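Local structure of periplasmic binding protein (Agrobacterium tumefaciens str. B6, 5L9G) at residues A[30-35]-A[76-81]; A[82-87]-A[113-118]; A[95-100]-A[261-266]. The protein binds the opine mannopine in the periplasm and probably delivers it to an ABC transporter for uptake. All coordinates share one frame; numbering follows the deposited sequence.

Contact 1 (A[30-35]-A[76-81]). With MO0 (mannopine), chain C.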
loop_
_atom_site.group_PDB
_atom_site.type_symbol
_atom_site.label_atom_id
_atom_site.label_comp_id
_atom_site.label_asym_id
_atom_site.label_seq_id
_atom_site.Cartn_x
_atom_site.Cartn_y
_atom_site.Cartn_z
ATOM N N GLY A 30 11.993 -4.992 -1.572
ATOM C CA GLY A 30 12.235 -4.136 -2.726
ATOM C C GLY A 30 12.549 -2.692 -2.378
ATOM O O GLY A 30 13.006 -2.403 -1.251
ATOM N N GLY A 31 12.282 -1.803 -3.351
ATOM C CA GLY A 31 12.566 -0.368 -3.263
ATOM C C GLY A 31 11.944 0.322 -2.054
ATOM O O GLY A 31 12.550 1.231 -1.463
ATOM N N TRP A 32 10.731 -0.100 -1.693
ATOM C CA TRP A 32 10.008 0.458 -0.549
ATOM C C TRP A 32 10.714 0.131 0.768
ATOM O O TRP A 32 10.898 1.033 1.592
ATOM C CB TRP A 32 8.540 0.002 -0.563
ATOM C CG TRP A 32 7.742 0.264 0.696
ATOM C CD1 TRP A 32 6.958 -0.637 1.354
ATOM C CD2 TRP A 32 7.613 1.512 1.418
ATOM N NE1 TRP A 32 6.336 -0.034 2.425
ATOM C CE2 TRP A 32 6.713 1.286 2.485
ATOM C CE3 TRP A 32 8.171 2.799 1.264
ATOM C CZ2 TRP A 32 6.385 2.287 3.430
ATOM C CZ3 TRP A 32 7.860 3.785 2.205
ATOM C CH2 TRP A 32 6.959 3.535 3.258
ATOM N N GLN A 33 11.141 -1.148 0.957
ATOM C CA GLN A 33 11.857 -1.553 2.180
ATOM C C GLN A 33 13.205 -0.859 2.250
ATOM O O GLN A 33 13.610 -0.419 3.333
ATOM C CB GLN A 33 12.009 -3.067 2.282
ATOM C CG GLN A 33 12.658 -3.505 3.616
ATOM C CD GLN A 33 12.058 -4.754 4.182
ATOM O OE1 GLN A 33 10.917 -5.117 3.862
ATOM N NE2 GLN A 33 12.810 -5.433 5.049
ATOM N N GLU A 34 13.885 -0.732 1.094
ATOM C CA GLU A 34 15.168 -0.047 0.999
ATOM C C GLU A 34 15.043 1.429 1.392
ATOM O O GLU A 34 15.891 1.937 2.130
ATOM C CB GLU A 34 15.798 -0.232 -0.397
ATOM C CG GLU A 34 16.250 -1.670 -0.609
ATOM C CD GLU A 34 16.638 -2.086 -2.018
ATOM O OE1 GLU A 34 16.842 -1.196 -2.875
ATOM O OE2 GLU A 34 16.769 -3.309 -2.258
ATOM N N ALA A 35 13.971 2.094 0.957
ATOM C CA ALA A 35 13.712 3.494 1.305
ATOM C C ALA A 35 13.502 3.650 2.820
ATOM O O ALA A 35 14.075 4.552 3.426
ATOM C CB ALA A 35 12.503 4.007 0.555
ATOM N N ILE A 76 8.433 -5.143 15.016
ATOM C CA ILE A 76 7.688 -4.135 14.247
ATOM C C ILE A 76 7.296 -4.696 12.883
ATOM O O ILE A 76 8.136 -5.242 12.159
ATOM C CB ILE A 76 8.502 -2.809 14.101
ATOM C CG1 ILE A 76 8.910 -2.234 15.481
ATOM C CG2 ILE A 76 7.743 -1.767 13.216
ATOM C CD1 ILE A 76 10.024 -1.197 15.449
ATOM N N ILE A 77 6.028 -4.493 12.503
ATOM C CA ILE A 77 5.545 -4.868 11.176
ATOM C C ILE A 77 5.007 -3.635 10.483
ATOM O O ILE A 77 4.309 -2.819 11.112
ATOM C CB ILE A 77 4.501 -6.027 11.180
ATOM C CG1 ILE A 77 3.304 -5.745 12.145
ATOM C CG2 ILE A 77 5.189 -7.367 11.480
ATOM C CD1 ILE A 77 2.114 -6.723 12.028
ATOM N N GLN A 78 5.347 -3.492 9.195
ATOM C CA GLN A 78 4.792 -2.411 8.394
ATOM C C GLN A 78 3.560 -3.014 7.729
ATOM O O GLN A 78 3.670 -3.993 6.990
ATOM C CB GLN A 78 5.799 -1.885 7.362
ATOM C CG GLN A 78 5.249 -0.731 6.533
ATOM C CD GLN A 78 4.506 -1.264 5.329
ATOM O OE1 GLN A 78 5.099 -1.915 4.469
ATOM N NE2 GLN A 78 3.193 -1.102 5.298
ATOM N N ILE A 79 2.386 -2.446 8.019
ATOM C CA ILE A 79 1.120 -2.898 7.440
ATOM C C ILE A 79 0.376 -1.745 6.773
ATOM O O ILE A 79 0.724 -0.575 6.979
ATOM C CB ILE A 79 0.224 -3.621 8.509
ATOM C CG1 ILE A 79 -0.133 -2.684 9.698
ATOM C CG2 ILE A 79 0.869 -4.956 8.967
ATOM C CD1 ILE A 79 -1.318 -3.179 10.617
ATOM N N GLY A 80 -0.653 -2.080 5.992
ATOM C CA GLY A 80 -1.514 -1.075 5.380
ATOM C C GLY A 80 -2.584 -0.681 6.392
ATOM O O GLY A 80 -3.021 -1.513 7.205
ATOM N N ILE A 81 -3.000 0.594 6.372
ATOM C CA ILE A 81 -4.018 1.117 7.297
ATOM C C ILE A 81 -5.308 0.279 7.296
ATOM O O ILE A 81 -5.985 0.209 8.327
ATOM C CB ILE A 81 -4.301 2.628 7.025
ATOM C CG1 ILE A 81 -5.056 3.296 8.205
ATOM C CG2 ILE A 81 -5.005 2.849 5.664
ATOM C CD1 ILE A 81 -5.219 4.839 8.141
HETATM O OAB MO0 C . -0.631 -4.882 5.528
HETATM C CAF MO0 C . 0.195 -5.844 4.930
HETATM C CAG MO0 C . 0.560 -5.511 3.495
HETATM O OAC MO0 C . -0.399 -6.017 2.633
HETATM C CAH MO0 C . 0.896 -4.060 3.254
HETATM O OAM MO0 C . 1.893 -3.620 4.099
HETATM C CAI MO0 C . 1.211 -3.690 1.804
HETATM O OAD MO0 C . 2.340 -4.371 1.347
HETATM C CAJ MO0 C . 1.302 -2.205 1.600
HETATM O OAE MO0 C . 0.090 -1.613 1.970
HETATM C CAK MO0 C . 1.729 -1.778 0.188
HETATM N N MO0 C . 2.838 -0.821 0.295
HETATM C CA MO0 C . 3.164 -0.173 -1.000
HETATM C C MO0 C . 4.408 -0.792 -1.590
HETATM O O MO0 C . 4.906 -1.804 -1.051
HETATM C CB MO0 C . 3.302 1.327 -0.897
HETATM C CG MO0 C . 4.614 1.756 -0.277
HETATM C CD MO0 C . 4.579 3.133 0.288
HETATM O OE1 MO0 C . 5.134 4.168 -0.476
HETATM N NE2 MO0 C . 4.099 3.410 1.400
HETATM O OXT MO0 C . 4.923 -0.348 -2.665
#

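Contact 2 (A[82-87]-A[113-118]). With MO0 (mannopine), chain C.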
loop_
_atom_site.group_PDB
_atom_site.type_symbol
_atom_site.label_atom_id
_atom_site.label_comp_id
_atom_site.label_asym_id
_atom_site.label_seq_id
_atom_site.Cartn_x
_atom_site.Cartn_y
_atom_site.Cartn_z
ATOM N N ALA A 82 -5.674 -0.300 6.135
ATOM C CA ALA A 82 -6.915 -1.071 6.005
ATOM C C ALA A 82 -6.794 -2.508 6.512
ATOM O O ALA A 82 -7.817 -3.179 6.635
ATOM C CB ALA A 82 -7.440 -1.015 4.571
ATOM N N ASP A 83 -5.556 -2.987 6.826
ATOM C CA ASP A 83 -5.388 -4.310 7.451
ATOM C C ASP A 83 -5.364 -4.168 8.972
ATOM O O ASP A 83 -5.531 -5.164 9.678
ATOM C CB ASP A 83 -4.087 -5.003 6.980
ATOM C CG ASP A 83 -4.254 -5.791 5.700
ATOM O OD1 ASP A 83 -5.387 -6.251 5.424
ATOM O OD2 ASP A 83 -3.254 -5.957 4.982
ATOM N N GLU A 84 -5.143 -2.937 9.477
ATOM C CA GLU A 84 -5.079 -2.655 10.912
ATOM C C GLU A 84 -6.359 -3.105 11.672
ATOM O O GLU A 84 -6.209 -3.786 12.688
ATOM C CB GLU A 84 -4.723 -1.175 11.176
ATOM C CG GLU A 84 -4.551 -0.832 12.652
ATOM C CD GLU A 84 -5.783 -0.362 13.413
ATOM O OE1 GLU A 84 -5.697 -0.343 14.658
ATOM O OE2 GLU A 84 -6.794 0.047 12.797
ATOM N N PRO A 85 -7.600 -2.810 11.207
ATOM C CA PRO A 85 -8.776 -3.269 11.974
ATOM C C PRO A 85 -8.865 -4.790 12.149
ATOM O O PRO A 85 -9.057 -5.244 13.278
ATOM C CB PRO A 85 -9.960 -2.690 11.196
ATOM C CG PRO A 85 -9.389 -1.527 10.418
ATOM C CD PRO A 85 -8.009 -1.992 10.040
ATOM N N GLN A 86 -8.678 -5.578 11.063
ATOM C CA GLN A 86 -8.755 -7.043 11.160
ATOM C C GLN A 86 -7.582 -7.651 11.950
ATOM O O GLN A 86 -7.791 -8.639 12.660
ATOM C CB GLN A 86 -8.944 -7.715 9.788
ATOM C CG GLN A 86 -7.780 -7.595 8.793
ATOM C CD GLN A 86 -8.077 -8.324 7.504
ATOM O OE1 GLN A 86 -8.754 -9.365 7.474
ATOM N NE2 GLN A 86 -7.613 -7.771 6.404
ATOM N N ALA A 87 -6.372 -7.045 11.859
ATOM C CA ALA A 87 -5.201 -7.504 12.627
ATOM C C ALA A 87 -5.432 -7.253 14.121
ATOM O O ALA A 87 -5.194 -8.153 14.938
ATOM C CB ALA A 87 -3.939 -6.794 12.153
ATOM N N ASP A 113 -4.743 3.383 18.165
ATOM C CA ASP A 113 -4.092 2.916 19.400
ATOM C C ASP A 113 -3.069 1.785 19.125
ATOM O O ASP A 113 -2.355 1.381 20.042
ATOM C CB ASP A 113 -5.152 2.436 20.416
ATOM C CG ASP A 113 -6.039 1.278 19.970
ATOM O OD1 ASP A 113 -5.758 0.682 18.904
ATOM O OD2 ASP A 113 -6.999 0.954 20.697
ATOM N N SER A 114 -3.017 1.269 17.865
ATOM C CA SER A 114 -2.164 0.138 17.486
ATOM C C SER A 114 -1.354 0.350 16.204
ATOM O O SER A 114 -0.744 -0.596 15.708
ATOM C CB SER A 114 -3.037 -1.104 17.326
ATOM O OG SER A 114 -3.777 -1.353 18.510
ATOM N N PHE A 115 -1.354 1.566 15.657
ATOM C CA PHE A 115 -0.731 1.840 14.362
ATOM C C PHE A 115 -0.330 3.299 14.245
ATOM O O PHE A 115 -1.111 4.185 14.622
ATOM C CB PHE A 115 -1.770 1.485 13.272
ATOM C CG PHE A 115 -1.498 1.841 11.825
ATOM C CD1 PHE A 115 -1.824 3.097 11.326
ATOM C CD2 PHE A 115 -0.984 0.894 10.947
ATOM C CE1 PHE A 115 -1.598 3.416 9.977
ATOM C CE2 PHE A 115 -0.778 1.204 9.601
ATOM C CZ PHE A 115 -1.104 2.461 9.124
ATOM N N VAL A 116 0.866 3.539 13.687
ATOM C CA VAL A 116 1.399 4.878 13.417
ATOM C C VAL A 116 1.735 4.941 11.920
ATOM O O VAL A 116 2.596 4.186 11.451
ATOM C CB VAL A 116 2.623 5.279 14.300
ATOM C CG1 VAL A 116 3.120 6.675 13.928
ATOM C CG2 VAL A 116 2.288 5.230 15.787
ATOM N N ALA A 117 1.079 5.852 11.184
ATOM C CA ALA A 117 1.332 6.030 9.746
ATOM C C ALA A 117 2.787 6.436 9.492
ATOM O O ALA A 117 3.401 7.124 10.322
ATOM C CB ALA A 117 0.405 7.099 9.178
ATOM N N ASN A 118 3.353 5.974 8.369
ATOM C CA ASN A 118 4.671 6.421 7.964
ATOM C C ASN A 118 4.609 7.077 6.560
ATOM O O ASN A 118 5.529 7.813 6.205
ATOM C CB ASN A 118 5.751 5.302 8.042
ATOM C CG ASN A 118 5.750 4.271 6.925
ATOM O OD1 ASN A 118 4.803 4.120 6.152
ATOM N ND2 ASN A 118 6.851 3.551 6.775
HETATM O OAB MO0 C . -0.631 -4.882 5.528
HETATM C CAF MO0 C . 0.195 -5.844 4.930
HETATM C CAG MO0 C . 0.560 -5.511 3.495
HETATM O OAC MO0 C . -0.399 -6.017 2.633
HETATM C CAH MO0 C . 0.896 -4.060 3.254
HETATM O OAM MO0 C . 1.893 -3.620 4.099
HETATM C CAI MO0 C . 1.211 -3.690 1.804
HETATM O OAD MO0 C . 2.340 -4.371 1.347
HETATM C CAJ MO0 C . 1.302 -2.205 1.600
HETATM O OAE MO0 C . 0.090 -1.613 1.970
HETATM C CAK MO0 C . 1.729 -1.778 0.188
HETATM N N MO0 C . 2.838 -0.821 0.295
HETATM C CA MO0 C . 3.164 -0.173 -1.000
HETATM C C MO0 C . 4.408 -0.792 -1.590
HETATM O O MO0 C . 4.906 -1.804 -1.051
HETATM C CB MO0 C . 3.302 1.327 -0.897
HETATM C CG MO0 C . 4.614 1.756 -0.277
HETATM C CD MO0 C . 4.579 3.133 0.288
HETATM O OE1 MO0 C . 5.134 4.168 -0.476
HETATM N NE2 MO0 C . 4.099 3.410 1.400
HETATM O OXT MO0 C . 4.923 -0.348 -2.665
#

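Contact 3 (A[95-100]-A[261-266])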
loop_
_atom_site.group_PDB
_atom_site.type_symbol
_atom_site.label_atom_id
_atom_site.label_comp_id
_atom_site.label_asym_id
_atom_site.label_seq_id
_atom_site.Cartn_x
_atom_site.Cartn_y
_atom_site.Cartn_z
ATOM N N LYS A 95 -0.934 -2.840 21.849
ATOM C CA LYS A 95 -1.444 -1.472 21.967
ATOM C C LYS A 95 -0.201 -0.591 22.151
ATOM O O LYS A 95 0.697 -0.954 22.921
ATOM C CB LYS A 95 -2.410 -1.317 23.167
ATOM C CG LYS A 95 -3.869 -1.175 22.754
ATOM C CD LYS A 95 -4.544 -2.535 22.617
ATOM C CE LYS A 95 -5.937 -2.457 22.049
ATOM N NZ LYS A 95 -6.359 -3.771 21.499
ATOM N N LEU A 96 -0.105 0.507 21.403
ATOM C CA LEU A 96 1.063 1.388 21.486
ATOM C C LEU A 96 0.996 2.330 22.688
ATOM O O LEU A 96 -0.104 2.636 23.163
ATOM C CB LEU A 96 1.233 2.178 20.171
ATOM C CG LEU A 96 1.489 1.330 18.914
ATOM C CD1 LEU A 96 1.474 2.181 17.667
ATOM C CD2 LEU A 96 2.827 0.592 18.988
ATOM N N ASP A 97 2.173 2.798 23.176
ATOM C CA ASP A 97 2.286 3.748 24.293
ATOM C C ASP A 97 1.471 5.018 23.968
ATOM O O ASP A 97 1.351 5.362 22.784
ATOM C CB ASP A 97 3.756 4.091 24.597
ATOM C CG ASP A 97 4.541 3.017 25.346
ATOM O OD1 ASP A 97 3.932 1.994 25.741
ATOM O OD2 ASP A 97 5.765 3.199 25.536
ATOM N N PRO A 98 0.858 5.676 24.982
ATOM C CA PRO A 98 -0.047 6.803 24.696
ATOM C C PRO A 98 0.461 7.919 23.775
ATOM O O PRO A 98 -0.241 8.254 22.811
ATOM C CB PRO A 98 -0.377 7.352 26.084
ATOM C CG PRO A 98 -0.238 6.195 26.988
ATOM C CD PRO A 98 0.861 5.352 26.428
ATOM N N ASP A 99 1.632 8.516 24.068
ATOM C CA ASP A 99 2.104 9.646 23.266
ATOM C C ASP A 99 3.273 9.282 22.330
ATOM O O ASP A 99 4.231 10.051 22.213
ATOM C CB ASP A 99 2.432 10.860 24.174
ATOM C CG ASP A 99 1.235 11.496 24.883
ATOM O OD1 ASP A 99 0.126 11.516 24.293
ATOM O OD2 ASP A 99 1.418 12.020 26.005
ATOM N N ILE A 100 3.163 8.133 21.628
ATOM C CA ILE A 100 4.182 7.637 20.682
ATOM C C ILE A 100 4.442 8.681 19.558
ATOM O O ILE A 100 5.580 8.844 19.116
ATOM C CB ILE A 100 3.858 6.200 20.177
ATOM C CG1 ILE A 100 5.045 5.580 19.407
ATOM C CG2 ILE A 100 2.546 6.128 19.384
ATOM C CD1 ILE A 100 5.260 4.092 19.639
ATOM N N PRO A 261 9.110 -10.141 20.991
ATOM C CA PRO A 261 10.172 -10.462 21.973
ATOM C C PRO A 261 10.945 -9.259 22.518
ATOM O O PRO A 261 11.435 -9.304 23.646
ATOM C CB PRO A 261 11.081 -11.445 21.222
ATOM C CG PRO A 261 10.783 -11.219 19.777
ATOM C CD PRO A 261 9.373 -10.764 19.675
ATOM N N HIS A 262 11.047 -8.189 21.724
ATOM C CA HIS A 262 11.760 -6.966 22.097
ATOM C C HIS A 262 10.780 -5.804 22.062
ATOM O O HIS A 262 11.097 -4.739 21.528
ATOM C CB HIS A 262 12.948 -6.724 21.142
ATOM C CG HIS A 262 13.750 -7.953 20.850
ATOM N ND1 HIS A 262 14.700 -8.419 21.737
ATOM C CD2 HIS A 262 13.704 -8.782 19.781
ATOM C CE1 HIS A 262 15.214 -9.502 21.178
ATOM N NE2 HIS A 262 14.652 -9.758 19.998
ATOM N N ARG A 263 9.578 -6.026 22.644
ATOM C CA ARG A 263 8.446 -5.095 22.687
ATOM C C ARG A 263 8.822 -3.663 23.111
ATOM O O ARG A 263 8.504 -2.724 22.385
ATOM C CB ARG A 263 7.329 -5.673 23.583
ATOM C CG ARG A 263 6.026 -4.873 23.588
ATOM C CD ARG A 263 5.323 -5.048 24.923
ATOM N NE ARG A 263 4.367 -3.979 25.220
ATOM C CZ ARG A 263 4.688 -2.778 25.700
ATOM N NH1 ARG A 263 3.743 -1.882 25.950
ATOM N NH2 ARG A 263 5.960 -2.458 25.910
ATOM N N ASP A 264 9.523 -3.501 24.256
ATOM C CA ASP A 264 9.898 -2.186 24.795
ATOM C C ASP A 264 10.914 -1.429 23.913
ATOM O O ASP A 264 10.694 -0.248 23.622
ATOM C CB ASP A 264 10.368 -2.318 26.251
ATOM C CG ASP A 264 9.451 -3.223 27.051
ATOM O OD1 ASP A 264 8.319 -2.796 27.365
ATOM O OD2 ASP A 264 9.813 -4.404 27.250
ATOM N N ALA A 265 11.975 -2.110 23.431
ATOM C CA ALA A 265 12.966 -1.508 22.532
ATOM C C ALA A 265 12.292 -1.109 21.194
ATOM O O ALA A 265 12.580 -0.039 20.637
ATOM C CB ALA A 265 14.107 -2.484 22.279
ATOM N N ALA A 266 11.363 -1.960 20.706
ATOM C CA ALA A 266 10.598 -1.715 19.480
ATOM C C ALA A 266 9.745 -0.440 19.606
ATOM O O ALA A 266 9.675 0.334 18.655
ATOM C CB ALA A 266 9.717 -2.911 19.158
#

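Contact 1 (A[30-35]-A[76-81])
Trp32, in the first turns of helix 30-48, meets Gln78 of strand 76-80 through one directional bond. The indole NE1 gives its hydrogen to Gln78 OE1 at 3.0 Å, with an N-H...O angle of 156°. The oxygen lies close to the ring plane, where an indole N-H must point, but the donor stands well above the plane of the Gln78 carbonyl and so does not follow a lone pair. Ring and amide planes are turned 66° apart. The same OE1 is also hydrogen-bonded to Ser27 OG.

With its oxygen so engaged, the amide presents NE2 to the polyol (mannityl) part of mannopine, where a weak hydrogen bond reaches OAM at 3.1 Å. A bend at chi2 (-87°) swings the amide out of the extended line of the chain and toward the ligand. At the end of the strand, Gly80 N binds the hydroxyl oxygen OAB at 2.8 Å; Gly80 has no side chain, so the polyol can lie close to its backbone.

The remaining contact is packing over a ring face: the methylene CG of mannopine lies 3.4 Å above the centre of the indole, and its amide end continues over the six-membered ring. Tryptophan thus serves twice, its face receiving the glutamine-like part of the opine while its N-H, together with Ser27, probably holds the Gln78 amide so that NE2 faces the polyol.

Contact 2 (A[82-87]-A[113-118])
Glu84 lays the aliphatic part of its side chain against Phe115, CG resting 3.7 Å from Phe115 CB and slightly farther from the ring carbon CG. Carboxylate and ring planes are inclined by 51°, so the two groups are not stacked; it is the methylene that does the touching. CG stands anti to the backbone N (chi1 -176°) and the chain then bends at chi2 (-90°), which turns the carboxylate away from the benzyl group and toward the loop ahead of strand 115-128. There Glu84 OE1 comes within 3.8 Å of Ser114 CB. Glutamate suits this place because its methylene can pack on the Phe115 CB while the carboxylate reaches Lys88.

OE1 also lies 4.4 Å from Asp113 OD1, a meeting of like charges. Lys88, one helical turn beyond Glu84, makes salt bridges to both carboxylates and probably offsets their repulsion. Asp113 OD1 additionally receives the hydroxyl of Ser114 at 2.9 Å, approaching from above the carboxylate plane.

Asp83, next to Glu84 in the chain, turns to the ligand instead: its OD2 accepts a hydrogen bond from mannopine OAB at 2.9 Å, while Gln86 NE2 holds the other oxygen, OD1, at 2.9 Å on its anti side. Gln86 thus acts as a second-shell residue that may steady the carboxylate. The ring of Phe115 also packs on Ile79 of strand 76-80 and Ile81 just after it. Ligand-binding groups at the C-terminal end of a sheet strand, in the turn leading to the next helix, are characteristic of the alpha/beta lobes of periplasmic binding proteins.

Contact 3 (A[95-100]-A[261-266])
Arg263 reaches out from the first turn of helix 263-273 toward Asp97, where NH1 and Asp97 OD1 form a long salt bridge of 3.9 Å. Its CG lies anti to the backbone N (chi1 -173°), and the chain stays extended from CG to NE, carrying the guanidinium across to the loop. The planes of guanidinium and carboxylate are 48° apart and the approach is oblique, so this is a single loose ion pair rather than a flat two-pronged one.

The other terminal nitrogen is held more closely: Arg263 NH2 makes a salt bridge with Asp264 OD1 at 2.8 Å. Arginine, with two separate terminal nitrogens, suits a position between two carboxylates, and Asp97, Arg263 and Asp264 together form a salt-bridge network on the surface. The contact ties the loop between helix 84-89 and strand 111-112 to the start of helix 263-273, with His262 at the N-cap position. Asp97 itself begins a type I beta turn that ends at Ile100.

On the loop, Asp97 CG is anti to the carbonyl carbon (chi1 -76°), which brings OD1 round to the helix. The backbone oxygen of Lys95 adds a remote polar neighbour, 4.4 Å from Arg263 NH1. Farther along helix 263-273, Met267 receives the side chains of Leu96, Asp97 and Ile100.

How the contacts relate
Contacts 1 and 2 are buried and both border mannopine, whereas contact 3 lies on the surface, its centre about 23 Å from that of the chain. Helix 84-89 follows strand 76-80 through a short turn, and contacts 1 and 2 both reach the same sheet; Asp83 and Gly80 bind the same ligand oxygen, OAB. Contact 2 meets contact 3 where Asp113 O lies 2.8 Å from Leu96 N, a probable hydrogen bond; contact 1 touches contact 3 through Ile76 CD1 and Ala266 O. The chemistry changes accordingly: a directed hydrogen bond in contact 1, side-chain methylenes packing beside a carboxylate pair shared by Lys88 in contact 2, and a long ion pair in contact 3.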